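Local coordinates for protein D-glycerate 2-kinase (Thermotoga maritima, PDB 2B8N) that catalyses the ATP-dependent phosphorylation of D-glycerate to 2-phosphoglycerate, a magnesium-dependent step in the degradation of serine, at residues Ile26-Ile31 and Ala409-Gly414; Lys265-Ala270 and Ala318-Gly323; Glu340-Ala345 and Leu357-Thr362. All coordinates share one frame; numbering follows the deposited sequence.

Contact 1: Ile26-Ile31 and Ala409-Gly414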
# COMPACT_ATOMS: atom_id res chain seq x y z
N ILE A 26 0.12 -18.61 -9.29
CA ILE A 26 -0.39 -18.40 -7.91
C ILE A 26 -0.21 -16.95 -7.42
O ILE A 26 -1.13 -16.36 -6.82
CB ILE A 26 0.29 -19.34 -6.88
CG1 ILE A 26 -0.13 -20.79 -7.14
CG2 ILE A 26 -0.09 -18.94 -5.47
CD1 ILE A 26 0.84 -21.77 -6.59
N VAL A 27 0.99 -16.40 -7.69
CA VAL A 27 1.27 -15.00 -7.41
C VAL A 27 0.36 -14.09 -8.21
O VAL A 27 -0.26 -13.22 -7.62
CB VAL A 27 2.76 -14.66 -7.62
CG1 VAL A 27 3.00 -13.17 -7.54
CG2 VAL A 27 3.63 -15.42 -6.59
N LYS A 28 0.21 -14.32 -9.52
CA LYS A 28 -0.67 -13.45 -10.35
C LYS A 28 -2.14 -13.48 -9.89
O LYS A 28 -2.75 -12.44 -9.67
CB LYS A 28 -0.59 -13.80 -11.85
CG LYS A 28 0.55 -13.08 -12.62
CD LYS A 28 0.47 -13.35 -14.15
CE LYS A 28 1.61 -12.67 -14.97
NZ LYS A 28 3.02 -12.90 -14.45
N LYS A 29 -2.69 -14.68 -9.72
CA LYS A 29 -4.06 -14.84 -9.25
C LYS A 29 -4.27 -14.39 -7.80
O LYS A 29 -5.36 -13.95 -7.46
CB LYS A 29 -4.49 -16.31 -9.39
CG LYS A 29 -4.65 -16.79 -10.81
CD LYS A 29 -6.02 -16.41 -11.36
CE LYS A 29 -6.11 -16.63 -12.88
NZ LYS A 29 -7.45 -16.25 -13.45
N SER A 30 -3.24 -14.49 -6.95
CA SER A 30 -3.39 -14.05 -5.57
C SER A 30 -3.61 -12.55 -5.49
O SER A 30 -4.45 -12.09 -4.71
CB SER A 30 -2.19 -14.45 -4.73
OG SER A 30 -2.08 -15.86 -4.69
N ILE A 31 -2.87 -11.79 -6.31
CA ILE A 31 -2.96 -10.32 -6.35
C ILE A 31 -4.30 -9.80 -6.88
O ILE A 31 -4.81 -8.77 -6.39
CB ILE A 31 -1.84 -9.72 -7.23
CG1 ILE A 31 -0.49 -9.86 -6.55
CG2 ILE A 31 -2.06 -8.23 -7.49
CD1 ILE A 31 0.66 -9.50 -7.47
N ALA A 409 15.17 -14.39 -14.66
CA ALA A 409 14.55 -14.60 -13.36
C ALA A 409 13.77 -13.37 -12.87
O ALA A 409 13.40 -13.30 -11.70
CB ALA A 409 15.61 -15.00 -12.36
N LEU A 410 13.50 -12.42 -13.76
CA LEU A 410 12.65 -11.28 -13.43
C LEU A 410 11.18 -11.68 -13.55
O LEU A 410 10.80 -12.36 -14.50
CB LEU A 410 12.90 -10.08 -14.36
CG LEU A 410 14.07 -9.14 -14.06
CD1 LEU A 410 14.15 -8.08 -15.13
CD2 LEU A 410 13.95 -8.49 -12.66
N LEU A 411 10.36 -11.27 -12.58
CA LEU A 411 8.90 -11.40 -12.68
C LEU A 411 8.33 -10.08 -13.17
O LEU A 411 8.45 -9.06 -12.49
CB LEU A 411 8.26 -11.76 -11.33
CG LEU A 411 6.72 -11.65 -11.36
CD1 LEU A 411 6.08 -12.84 -12.02
CD2 LEU A 411 6.18 -11.47 -9.96
N ILE A 412 7.71 -10.12 -14.35
CA ILE A 412 7.11 -8.95 -14.98
C ILE A 412 5.62 -9.15 -15.03
O ILE A 412 5.14 -10.00 -15.76
CB ILE A 412 7.62 -8.78 -16.44
CG1 ILE A 412 9.16 -8.84 -16.51
CG2 ILE A 412 7.05 -7.48 -17.07
CD1 ILE A 412 9.84 -7.51 -16.39
N THR A 413 4.88 -8.37 -14.25
CA THR A 413 3.41 -8.44 -14.22
C THR A 413 2.78 -7.25 -14.94
O THR A 413 1.71 -7.40 -15.54
CB THR A 413 2.87 -8.42 -12.78
OG1 THR A 413 3.29 -7.21 -12.12
CG2 THR A 413 3.37 -9.61 -12.00
N GLY A 414 3.46 -6.10 -14.89
CA GLY A 414 2.88 -4.83 -15.33
C GLY A 414 2.27 -4.15 -14.12
O GLY A 414 2.18 -4.75 -13.06
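Lys-28 reaches Leu-411 and Thr-413 along a chain that is extended through chi2 and chi3 and bends only at chi4 (49°), which turns Lys-28 NZ in beside the loop. Leu-411, its CG anti to the backbone N (chi1 170°), points back toward the helix; the lysine and leucine chains pass alongside one another, with Lys-28 NZ 3.9 Å from Leu-411 CD1. Lys-28 NZ also comes to 3.8 Å from Ile-412 O, too far for a hydrogen bond, though the carbonyl may still draw the charge toward it. On the other branch of the leucine, Leu-411 CD2 packs against Val-27 CG1 at 4.3 Å, an apolar pairing that suits the buried side of the helix, while the long lysine suits its exposed side. Thr-413 CG2 lies 4.1 Å from Lys-28 NZ, and Thr-413 OG1 binds Gly-414 O at 2.9 Å, in the carbonyl plane and on a lone pair. With an alanine at Thr-413, the bond to Gly-414 O and the methyl beside Lys-28 NZ are gone, and the Gly-414 peptide would probably be freer to turn. Helix 17-32 lies on one face of the mixed sheet, where Val-27 also touches Cys-358 and Ala-360 of strand 355-361; Leu-411 is hydrogen-bonded through its backbone to Ala-372 and Gly-373, and helix 263-276 packs along the helix through Ile-26 and Ser-30.

Contact 2: Lys265-Ala270 and Ala318-Gly323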
# COMPACT_ATOMS: atom_id res chain seq x y z
N LYS A 265 -5.16 -10.41 2.94
CA LYS A 265 -6.10 -10.98 1.96
C LYS A 265 -5.33 -11.70 0.86
O LYS A 265 -5.75 -12.76 0.40
CB LYS A 265 -7.03 -9.90 1.40
CG LYS A 265 -8.17 -10.41 0.50
N VAL A 266 -4.19 -11.14 0.49
CA VAL A 266 -3.39 -11.64 -0.62
C VAL A 266 -2.67 -12.90 -0.21
O VAL A 266 -2.54 -13.81 -1.01
CB VAL A 266 -2.41 -10.57 -1.09
CG1 VAL A 266 -1.47 -11.10 -2.14
CG2 VAL A 266 -3.18 -9.42 -1.68
N CYS A 267 -2.22 -12.95 1.02
CA CYS A 267 -1.63 -14.18 1.54
C CYS A 267 -2.63 -15.30 1.69
O CYS A 267 -2.30 -16.46 1.42
CB CYS A 267 -0.99 -13.91 2.87
SG CYS A 267 0.56 -13.12 2.62
N ASP A 268 -3.85 -14.95 2.12
CA ASP A 268 -4.93 -15.93 2.28
C ASP A 268 -5.30 -16.55 0.95
O ASP A 268 -5.56 -17.74 0.90
CB ASP A 268 -6.21 -15.33 2.92
CG ASP A 268 -6.16 -15.30 4.44
OD1 ASP A 268 -5.26 -15.92 5.03
OD2 ASP A 268 -7.02 -14.65 5.05
N GLU A 269 -5.35 -15.73 -0.10
CA GLU A 269 -5.72 -16.22 -1.42
C GLU A 269 -4.63 -17.13 -1.97
O GLU A 269 -4.93 -18.17 -2.57
CB GLU A 269 -5.98 -15.07 -2.38
CG GLU A 269 -6.60 -15.51 -3.72
CD GLU A 269 -8.05 -15.94 -3.59
OE1 GLU A 269 -8.52 -16.08 -2.44
OE2 GLU A 269 -8.73 -16.15 -4.64
N ALA A 270 -3.37 -16.77 -1.77
CA ALA A 270 -2.28 -17.63 -2.22
C ALA A 270 -2.35 -18.95 -1.48
O ALA A 270 -2.18 -20.00 -2.10
CB ALA A 270 -0.97 -16.99 -2.02
N ALA A 318 4.05 -25.33 0.19
CA ALA A 318 3.99 -23.94 -0.23
C ALA A 318 4.03 -23.05 1.02
O ALA A 318 3.07 -23.03 1.79
CB ALA A 318 2.74 -23.67 -1.04
N LEU A 319 5.15 -22.34 1.19
CA LEU A 319 5.34 -21.41 2.30
C LEU A 319 4.97 -20.02 1.81
O LEU A 319 5.50 -19.58 0.79
CB LEU A 319 6.80 -21.41 2.72
CG LEU A 319 7.41 -22.73 3.21
CD1 LEU A 319 8.88 -22.55 3.29
CD2 LEU A 319 6.86 -23.13 4.56
N ILE A 320 4.10 -19.32 2.53
CA ILE A 320 3.65 -17.96 2.11
C ILE A 320 4.10 -16.85 3.07
O ILE A 320 3.91 -16.93 4.29
CB ILE A 320 2.09 -17.90 1.92
CG1 ILE A 320 1.63 -18.81 0.77
CG2 ILE A 320 1.60 -16.43 1.65
CD1 ILE A 320 0.91 -20.02 1.22
N PHE A 321 4.68 -15.79 2.49
CA PHE A 321 5.13 -14.61 3.24
C PHE A 321 4.61 -13.29 2.64
O PHE A 321 4.53 -13.11 1.42
CB PHE A 321 6.66 -14.56 3.30
CG PHE A 321 7.30 -15.87 3.71
CD1 PHE A 321 7.52 -16.86 2.79
CD2 PHE A 321 7.72 -16.09 5.02
CE1 PHE A 321 8.13 -18.06 3.15
CE2 PHE A 321 8.32 -17.30 5.39
CZ PHE A 321 8.52 -18.28 4.46
N GLY A 322 4.24 -12.38 3.53
CA GLY A 322 3.79 -11.05 3.14
C GLY A 322 4.40 -10.01 4.06
O GLY A 322 4.68 -10.30 5.22
N GLY A 323 4.59 -8.81 3.54
CA GLY A 323 5.05 -7.70 4.35
C GLY A 323 5.62 -6.57 3.54
O GLY A 323 5.23 -6.35 2.39
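Cys-267 and Ile-320 meet sulfur to methyl, with Cys-267 SG 3.6 Å from Ile-320 CG2 and Cys-267 CB nearly as close to the same methyl, at 3.8 Å. The sulfur then continues over the strand backbone, where Cys-267 SG lies 3.9 Å from Gly-322 N. Its place is set by chi1 (-79°), which puts SG beside its own backbone N and anti to the carbonyl carbon. Glycine fits at 322 because a CB there would point at the helix and fall 2.8 Å from Cys-267 SG. One turn along the helix Ala-270 takes up the second branch of the isoleucine: Ala-270 CB lies 4.2 Å from Ile-320 CG1. The beta-branched side chain therefore spreads its two arms under two successive turns, and the small cysteine and alanine let the helix settle close to the strand. The two segments run antiparallel (168°), their axes 8.5 Å apart. Strand 317-323 belongs to the mixed sheet, which has helices on both faces, and lies parallel to strand 280-285, to which it is joined by a beta-alpha-beta crossover through helix 292-309. That connecting helix packs on the opposite face, where Phe-321, which points away from helix 263-276, meets Ile-299 and Ile-302. Around the first shell, Ile-283 of strand 280-285 also touches Cys-267, and Leu-423 of strand 422-428 touches Ile-320. Backbone hydrogen bonds from Ile-320 to Glu-282 and Ile-284 hold its strand in register with strand 280-285, and so help to place the side chain. Farther out, Glu-269 OE2 forms a salt bridge with Arg-38 NH2, and Asn-262 OD1 accepts the backbone N-H of Lys-265 near the start of the helix.

Contact 3: Glu340-Ala345 and Leu357-Thr362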
# COMPACT_ATOMS: atom_id res chain seq x y z
N GLU A 340 15.95 -7.97 -4.60
CA GLU A 340 17.07 -8.32 -3.71
C GLU A 340 16.76 -9.55 -2.88
O GLU A 340 17.62 -10.40 -2.68
CB GLU A 340 17.47 -7.17 -2.79
CG GLU A 340 18.28 -6.15 -3.51
CD GLU A 340 19.17 -5.36 -2.62
OE1 GLU A 340 19.25 -5.67 -1.40
OE2 GLU A 340 19.81 -4.44 -3.18
N LEU A 341 15.53 -9.64 -2.40
CA LEU A 341 15.09 -10.79 -1.62
C LEU A 341 15.23 -12.07 -2.48
O LEU A 341 15.77 -13.07 -2.01
CB LEU A 341 13.65 -10.57 -1.14
CG LEU A 341 13.07 -11.53 -0.11
CD1 LEU A 341 11.93 -10.89 0.66
CD2 LEU A 341 12.59 -12.85 -0.75
N ALA A 342 14.78 -12.01 -3.75
CA ALA A 342 14.90 -13.15 -4.67
C ALA A 342 16.36 -13.49 -5.02
O ALA A 342 16.75 -14.63 -4.95
CB ALA A 342 14.13 -12.87 -5.94
N LEU A 343 17.15 -12.47 -5.38
CA LEU A 343 18.60 -12.68 -5.66
C LEU A 343 19.42 -13.27 -4.49
O LEU A 343 20.34 -14.05 -4.70
CB LEU A 343 19.26 -11.36 -6.07
CG LEU A 343 20.77 -11.50 -6.38
CD1 LEU A 343 21.03 -12.55 -7.44
CD2 LEU A 343 21.32 -10.20 -6.86
N SER A 344 19.13 -12.82 -3.28
CA SER A 344 19.80 -13.34 -2.10
C SER A 344 19.43 -14.81 -1.87
O SER A 344 20.30 -15.64 -1.60
CB SER A 344 19.43 -12.51 -0.87
OG SER A 344 19.98 -13.04 0.32
N ALA A 345 18.13 -15.11 -2.04
CA ALA A 345 17.62 -16.47 -1.91
C ALA A 345 18.25 -17.41 -2.94
O ALA A 345 18.64 -18.52 -2.60
CB ALA A 345 16.12 -16.48 -2.03
N LEU A 357 11.30 -19.95 -5.59
CA LEU A 357 10.85 -18.80 -4.81
C LEU A 357 10.47 -17.66 -5.73
O LEU A 357 11.21 -17.32 -6.66
CB LEU A 357 11.88 -18.32 -3.80
CG LEU A 357 11.44 -17.04 -3.07
CD1 LEU A 357 12.03 -16.99 -1.70
CD2 LEU A 357 11.79 -15.77 -3.83
N CYS A 358 9.33 -17.04 -5.42
CA CYS A 358 8.78 -15.98 -6.21
C CYS A 358 8.36 -14.85 -5.31
O CYS A 358 7.54 -15.05 -4.44
CB CYS A 358 7.55 -16.48 -6.92
SG CYS A 358 6.76 -15.17 -7.90
N SER A 359 8.94 -13.68 -5.51
CA SER A 359 8.65 -12.51 -4.70
C SER A 359 8.02 -11.45 -5.57
O SER A 359 8.41 -11.34 -6.74
CB SER A 359 9.95 -11.97 -4.12
OG SER A 359 10.77 -11.42 -5.14
N ALA A 360 7.09 -10.67 -5.05
CA ALA A 360 6.40 -9.69 -5.90
C ALA A 360 5.85 -8.48 -5.17
O ALA A 360 5.15 -8.62 -4.18
CB ALA A 360 5.28 -10.36 -6.68
N GLY A 361 6.15 -7.29 -5.67
CA GLY A 361 5.45 -6.11 -5.24
C GLY A 361 4.08 -6.12 -5.88
O GLY A 361 4.00 -6.16 -7.09
N THR A 362 3.02 -6.07 -5.07
CA THR A 362 1.63 -6.08 -5.55
C THR A 362 1.24 -4.87 -6.42
O THR A 362 0.23 -4.89 -7.09
CB THR A 362 0.60 -6.24 -4.37
OG1 THR A 362 0.80 -5.21 -3.39
CG2 THR A 362 0.70 -7.65 -3.69
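Leu-357 of strand 355-361 is the main bump of this contact, pushed into a shallow hollow between Leu-341, Ala-342 and Ala-345 of helix 337-348. Helix and strand form the second half of a beta-alpha-beta crossover that starts at strand 317-323 and passes over the intervening strand 422-428. They run antiparallel at 166°, and their axes approach to 8.2 Å, a spacing that small side chains on the helix allow. The two methyls of Leu-357 fill different parts of the hollow. Leu-357 CD1 enters between Ala-345 CB, at 4.1 Å, and Leu-341 CD2, at 4.3 Å, while Leu-357 CD2 rests against the helix backbone itself, 4.2 Å from Ala-342 CA. Chi1 of 175°, which sets CG anti to the backbone N, carries the fork out toward the helix. Leu-341 is the answering bump: its CD2 overhangs the strand between Leu-357 and Ser-359, and Ile-299 of helix 292-309 touches both leucines. Alanine at 342 and 345 keeps the floor low, and serine at 359 gives a small side chain with a polar end close to the helix. That hydroxyl is turned between backbone N and carbonyl carbon (chi1 69°); it is hydrogen-bonded to Asn-338 O, on the preceding turn of the same helix, and Ser-359 OG sits 3.7 Å from Ala-342 CB.

In the fold
From the N terminus, helix 17-32 supplies the first half of contact 1, and its partner comes only after 377 intervening residues, at the edge strand 410-411. Within that long loop the chain builds the parallel six-stranded sheet and then the mixed sheet, where contact 2 closes a loop of 47 residues and contact 3 a shorter one of 11. These two follow in series without crossing, and both fall inside contact 1. Helices 17-32 and 263-276 pack side by side on one face of the mixed sheet, which brings contacts 1 and 2 into touch; helix 337-348 lies on the other. Contacts 1 and 3 meet at strand 355-361 and the turn after it, where Ile-31 packs on Thr-362.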